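Local coordinates for protein SaTIE-TED (Staphylococcus aureus, PDB 6FX6) that is the thioester domain of an LPXTG-anchored staphylococcal surface protein and probably attaches covalently to a host target through an internal thioester, though its function remains unproven, at residues K25-E28 with N29-M32; D94-Y97 with I98-M102. All coordinates share one frame; numbering follows the deposited sequence.

The two contacts come one after the other along the chain: contact 1, residues 25-32, closes well before contact 2, residues 94-102, opens. Their centres lie about 18 Å apart and their nearest atoms about 7 Å, without touching. Contact 1 is a surface feature at the start of strand 30-40, in the large antiparallel sheet; contact 2 is the first part of helix 94-107, buried against that sheet. Strand 30-40 connects them, because its Trp35 and Lys37 meet side chains of the helix. Contact 2 brings Gln101 beside Cys47 of strand 43-47, probably the thioester pair, whereas contact 1 forms an exposed outer corner of the sheet.

Contact 1: K25-E28 with N29-M32; sequences KDRE and NFTM. With ACT (acetate ion), chain D; ACT (acetate ion), chain E.
The guanidinium of Arg27 lies flat on the ring of Phe30 across a corner of the chain. The planes are only 5° apart, and CZ of Arg27 sits 3.9 Å from the centroid of the Phe30 ring, a cation-pi stack shifted toward the rim. The aliphatic arm of Arg27 packs as closely: CG of Arg27 touches CB of Phe30 at 3.5 Å, and Arg27 CD makes a CH-pi contact over the same ring face. With Arg27 extended through CG and CD, the bend at chi3 (-77°) turns the guanidinium back over the ring. Two acetate ions, probably from the crystallisation liquor, occupy the looser side. NH1 of Arg27 donates to OXT of the chain E acetate at 3.0 Å, whereas NH2 makes only a weak bond to O of the chain D acetate at 3.5 Å. NH1 also bonds to Tyr22 OH, which helps to fix the group's rotation. Glu28 and Asn29 are exposed at the corner, where Asn29 and Phe30 face Tyr22 as a G1 beta bulge. From there the backbone of Phe30 pairs with Tyr22, and strand 30-40 runs on antiparallel to strand 20-24.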
loop_
_atom_site.group_PDB
_atom_site.type_symbol
_atom_site.label_atom_id
_atom_site.label_comp_id
_atom_site.label_asym_id
_atom_site.label_seq_id
_atom_site.Cartn_x
_atom_site.Cartn_y
_atom_site.Cartn_z
ATOM N N LYS A 25 14.865 17.796 9.934
ATOM C CA LYS A 25 16.262 18.112 9.595
ATOM C C LYS A 25 16.562 19.609 9.842
ATOM O O LYS A 25 16.155 20.135 10.877
ATOM C CB LYS A 25 16.603 17.664 8.160
ATOM C CG LYS A 25 16.462 16.175 7.890
ATOM C CD LYS A 25 17.443 15.760 6.800
ATOM C CE LYS A 25 17.095 14.427 6.167
ATOM N NZ LYS A 25 18.060 14.135 5.072
ATOM N N ASP A 26 17.274 20.278 8.927
ATOM C CA ASP A 26 17.531 21.729 9.006
ATOM C C ASP A 26 16.265 22.604 9.024
ATOM O O ASP A 26 16.250 23.647 9.676
ATOM C CB ASP A 26 18.467 22.185 7.866
ATOM C CG ASP A 26 17.905 21.893 6.474
ATOM O OD1 ASP A 26 17.413 20.763 6.247
ATOM O OD2 ASP A 26 17.967 22.792 5.605
ATOM N N ARG A 27 15.218 22.181 8.314
ATOM C CA ARG A 27 13.932 22.887 8.334
ATOM C C ARG A 27 13.329 22.840 9.741
ATOM O O ARG A 27 12.899 21.781 10.196
ATOM C CB ARG A 27 12.966 22.270 7.315
ATOM C CG ARG A 27 11.599 22.933 7.249
ATOM C CD ARG A 27 10.748 22.360 6.126
ATOM N NE ARG A 27 11.154 22.880 4.821
ATOM C CZ ARG A 27 10.457 22.755 3.689
ATOM N NH1 ARG A 27 9.281 22.119 3.658
ATOM N NH2 ARG A 27 10.941 23.280 2.567
ATOM N N GLU A 28 13.329 23.989 10.419
ATOM C CA GLU A 28 12.825 24.124 11.789
ATOM C C GLU A 28 11.629 25.075 11.819
ATOM O O GLU A 28 11.664 26.136 11.186
ATOM C CB GLU A 28 13.923 24.671 12.707
ATOM C CG GLU A 28 15.039 23.683 13.025
ATOM C CD GLU A 28 16.205 24.313 13.776
ATOM O OE1 GLU A 28 16.494 25.514 13.563
ATOM O OE2 GLU A 28 16.851 23.601 14.578
ATOM N N ASN A 29 10.585 24.684 12.555
ATOM C CA ASN A 29 9.393 25.517 12.794
ATOM C C ASN A 29 8.861 26.183 11.519
ATOM O O ASN A 29 8.677 27.403 11.455
ATOM C CB ASN A 29 9.690 26.542 13.893
ATOM C CG ASN A 29 9.948 25.887 15.236
ATOM O OD1 ASN A 29 9.073 25.220 15.786
ATOM N ND2 ASN A 29 11.152 26.067 15.769
ATOM N N PHE A 30 8.633 25.342 10.515
ATOM C CA PHE A 30 8.162 25.743 9.191
ATOM C C PHE A 30 6.637 25.675 9.197
ATOM O O PHE A 30 6.061 24.655 9.589
ATOM C CB PHE A 30 8.748 24.781 8.150
ATOM C CG PHE A 30 8.491 25.163 6.709
ATOM C CD1 PHE A 30 7.336 24.738 6.047
ATOM C CD2 PHE A 30 9.440 25.885 5.988
ATOM C CE1 PHE A 30 7.117 25.064 4.709
ATOM C CE2 PHE A 30 9.227 26.213 4.653
ATOM C CZ PHE A 30 8.065 25.802 4.012
ATOM N N THR A 31 5.997 26.764 8.765
ATOM C CA THR A 31 4.542 26.858 8.711
ATOM C C THR A 31 4.054 26.485 7.317
ATOM O O THR A 31 4.402 27.141 6.342
ATOM C CB THR A 31 4.070 28.285 9.044
ATOM O OG1 THR A 31 4.555 28.653 10.340
ATOM C CG2 THR A 31 2.541 28.384 9.035
HETATM N N MSE A 32 3.243 25.436 7.228
HETATM C CA MSE A 32 2.662 25.018 5.953
HETATM C C MSE A 32 1.238 25.502 5.894
HETATM O O MSE A 32 0.345 24.907 6.505
HETATM C CB MSE A 32 2.789 23.507 5.780
HETATM C CG MSE A 32 3.568 23.225 4.502
HETATM SE SE MSE A 32 3.733 21.293 4.298
HETATM C CE MSE A 32 3.206 21.106 2.408
HETATM C C ACT D . 14.229 25.714 4.285
HETATM O O ACT D . 13.941 24.772 3.516
HETATM O OXT ACT D . 14.903 26.699 3.912
HETATM C CH3 ACT D . 13.750 25.656 5.702
HETATM C C ACT E . 6.902 23.379 0.340
HETATM O O ACT E . 5.776 22.838 0.336
HETATM O OXT ACT E . 7.746 23.140 1.231
HETATM C CH3 ACT E . 7.248 24.341 -0.759
#

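Contact 2: D94-Y97 with I98-M102; sequences DEQY and IATQM
Tyr97 and Gln101, one turn apart on the alpha-helix 94-107, lie side by side and point the same way, while backbone bonds from residue i+4 to residue i join the two halves of the segment.

The backbone bonds are regular. Ile98 N donates to Asp94 O and Ala99 N to Glu95 O, and Gln101 N reaches Tyr97 O at 2.9 Å. Beside the first of these bonds, Ile98 CG1 passes 3.2 Å from Asp94 O, a close carbon-to-oxygen contact.

Among the polar side chains, the phenol ring of Tyr97 and the amide of Gln101 are almost perpendicular, at 89°. Tyr97 OH and Gln101 OE1 are 4.0 Å apart and are held by separate partners in the sheet: the hydroxyl by Ala45 O and Phe38 N, the amide oxygen by Cys47 N. In both residues CG lies anti to the backbone N (chi1 179° for Tyr97), sending the two groups along the same flank of the helix toward strands 30-40 and 43-47. Gln101, in a Thr-Gln motif as in other thioester domains, is probably the glutamine partner of Cys47. It is modelled with an intact amide, NE2 included, so its side chain is not in the cross-linked form.

Van der Waals packing is mostly with the surroundings: the Tyr97 ring stacks on Phe46 and meets Tyr86 edge-to-face, and Ile98 rests on Trp35.

Gln96 O is gripped twice by Thr100. The backbone N and the hydroxyl OG1 of Thr100 each donate to Gln96 O at 2.9 Å, from opposite faces of its carbonyl plane, with OG1 37° out of that plane.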
loop_
_atom_site.group_PDB
_atom_site.type_symbol
_atom_site.label_atom_id
_atom_site.label_comp_id
_atom_site.label_asym_id
_atom_site.label_seq_id
_atom_site.Cartn_x
_atom_site.Cartn_y
_atom_site.Cartn_z
ATOM N N ASP A 94 -8.921 15.746 0.724
ATOM C CA ASP A 94 -7.680 16.486 0.951
ATOM C C ASP A 94 -7.101 16.194 2.335
ATOM O O ASP A 94 -5.896 16.060 2.488
ATOM C CB ASP A 94 -7.931 17.995 0.814
ATOM C CG ASP A 94 -8.269 18.422 -0.618
ATOM O OD1 ASP A 94 -8.018 17.653 -1.580
ATOM O OD2 ASP A 94 -8.784 19.550 -0.779
ATOM N N GLU A 95 -7.970 16.072 3.331
ATOM C CA GLU A 95 -7.556 15.754 4.692
ATOM C C GLU A 95 -6.897 14.365 4.789
ATOM O O GLU A 95 -5.879 14.226 5.461
ATOM C CB GLU A 95 -8.741 15.870 5.670
ATOM C CG GLU A 95 -9.208 17.303 5.944
ATOM C CD GLU A 95 -10.096 17.909 4.854
ATOM O OE1 GLU A 95 -10.429 17.213 3.865
ATOM O OE2 GLU A 95 -10.461 19.099 4.984
ATOM N N GLN A 96 -7.456 13.355 4.117
ATOM C CA GLN A 96 -6.834 12.013 4.084
ATOM C C GLN A 96 -5.478 12.018 3.403
ATOM O O GLN A 96 -4.540 11.399 3.904
ATOM C CB GLN A 96 -7.705 10.953 3.382
ATOM C CG GLN A 96 -8.501 10.030 4.285
ATOM C CD GLN A 96 -7.695 9.329 5.364
ATOM O OE1 GLN A 96 -7.908 9.563 6.547
ATOM N NE2 GLN A 96 -6.794 8.452 4.963
ATOM N N TYR A 97 -5.391 12.673 2.245
ATOM C CA TYR A 97 -4.109 12.818 1.551
ATOM C C TYR A 97 -3.058 13.449 2.457
ATOM O O TYR A 97 -1.932 12.964 2.533
ATOM C CB TYR A 97 -4.226 13.650 0.268
ATOM C CG TYR A 97 -2.891 13.790 -0.414
ATOM C CD1 TYR A 97 -2.445 12.839 -1.329
ATOM C CD2 TYR A 97 -2.042 14.845 -0.098
ATOM C CE1 TYR A 97 -1.198 12.958 -1.932
ATOM C CE2 TYR A 97 -0.798 14.969 -0.686
ATOM C CZ TYR A 97 -0.375 14.030 -1.600
ATOM O OH TYR A 97 0.863 14.181 -2.180
ATOM N N ILE A 98 -3.431 14.541 3.115
ATOM C CA ILE A 98 -2.525 15.254 4.022
ATOM C C ILE A 98 -2.107 14.352 5.178
ATOM O O ILE A 98 -0.920 14.279 5.510
ATOM C CB ILE A 98 -3.158 16.563 4.553
ATOM C CG1 ILE A 98 -3.212 17.594 3.432
ATOM C CG2 ILE A 98 -2.359 17.137 5.718
ATOM C CD1 ILE A 98 -4.042 18.821 3.746
ATOM N N ALA A 99 -3.080 13.671 5.786
ATOM C CA ALA A 99 -2.802 12.746 6.901
ATOM C C ALA A 99 -1.836 11.644 6.471
ATOM O O ALA A 99 -0.903 11.316 7.197
ATOM C CB ALA A 99 -4.089 12.139 7.430
ATOM N N THR A 100 -2.055 11.100 5.278
ATOM C CA THR A 100 -1.183 10.064 4.735
ATOM C C THR A 100 0.235 10.602 4.516
ATOM O O THR A 100 1.205 9.965 4.930
ATOM C CB THR A 100 -1.765 9.481 3.434
ATOM O OG1 THR A 100 -3.069 8.963 3.703
ATOM C CG2 THR A 100 -0.896 8.362 2.888
ATOM N N GLN A 101 0.345 11.773 3.887
ATOM C CA GLN A 101 1.643 12.443 3.709
ATOM C C GLN A 101 2.320 12.688 5.051
ATOM O O GLN A 101 3.520 12.485 5.183
ATOM C CB GLN A 101 1.477 13.779 2.975
ATOM C CG GLN A 101 2.764 14.581 2.770
ATOM C CD GLN A 101 3.744 13.902 1.844
ATOM O OE1 GLN A 101 3.738 14.150 0.634
ATOM N NE2 GLN A 101 4.591 13.037 2.399
HETATM N N MSE A 102 1.542 13.143 6.031
HETATM C CA MSE A 102 2.072 13.425 7.367
HETATM C C MSE A 102 2.564 12.190 8.084
HETATM O O MSE A 102 3.555 12.256 8.819
HETATM C CB MSE A 102 1.040 14.142 8.242
HETATM C CG MSE A 102 1.090 15.650 8.014
HETATM SE SE MSE A 102 -0.510 16.462 8.816
HETATM C CE MSE A 102 -0.040 16.221 10.717
#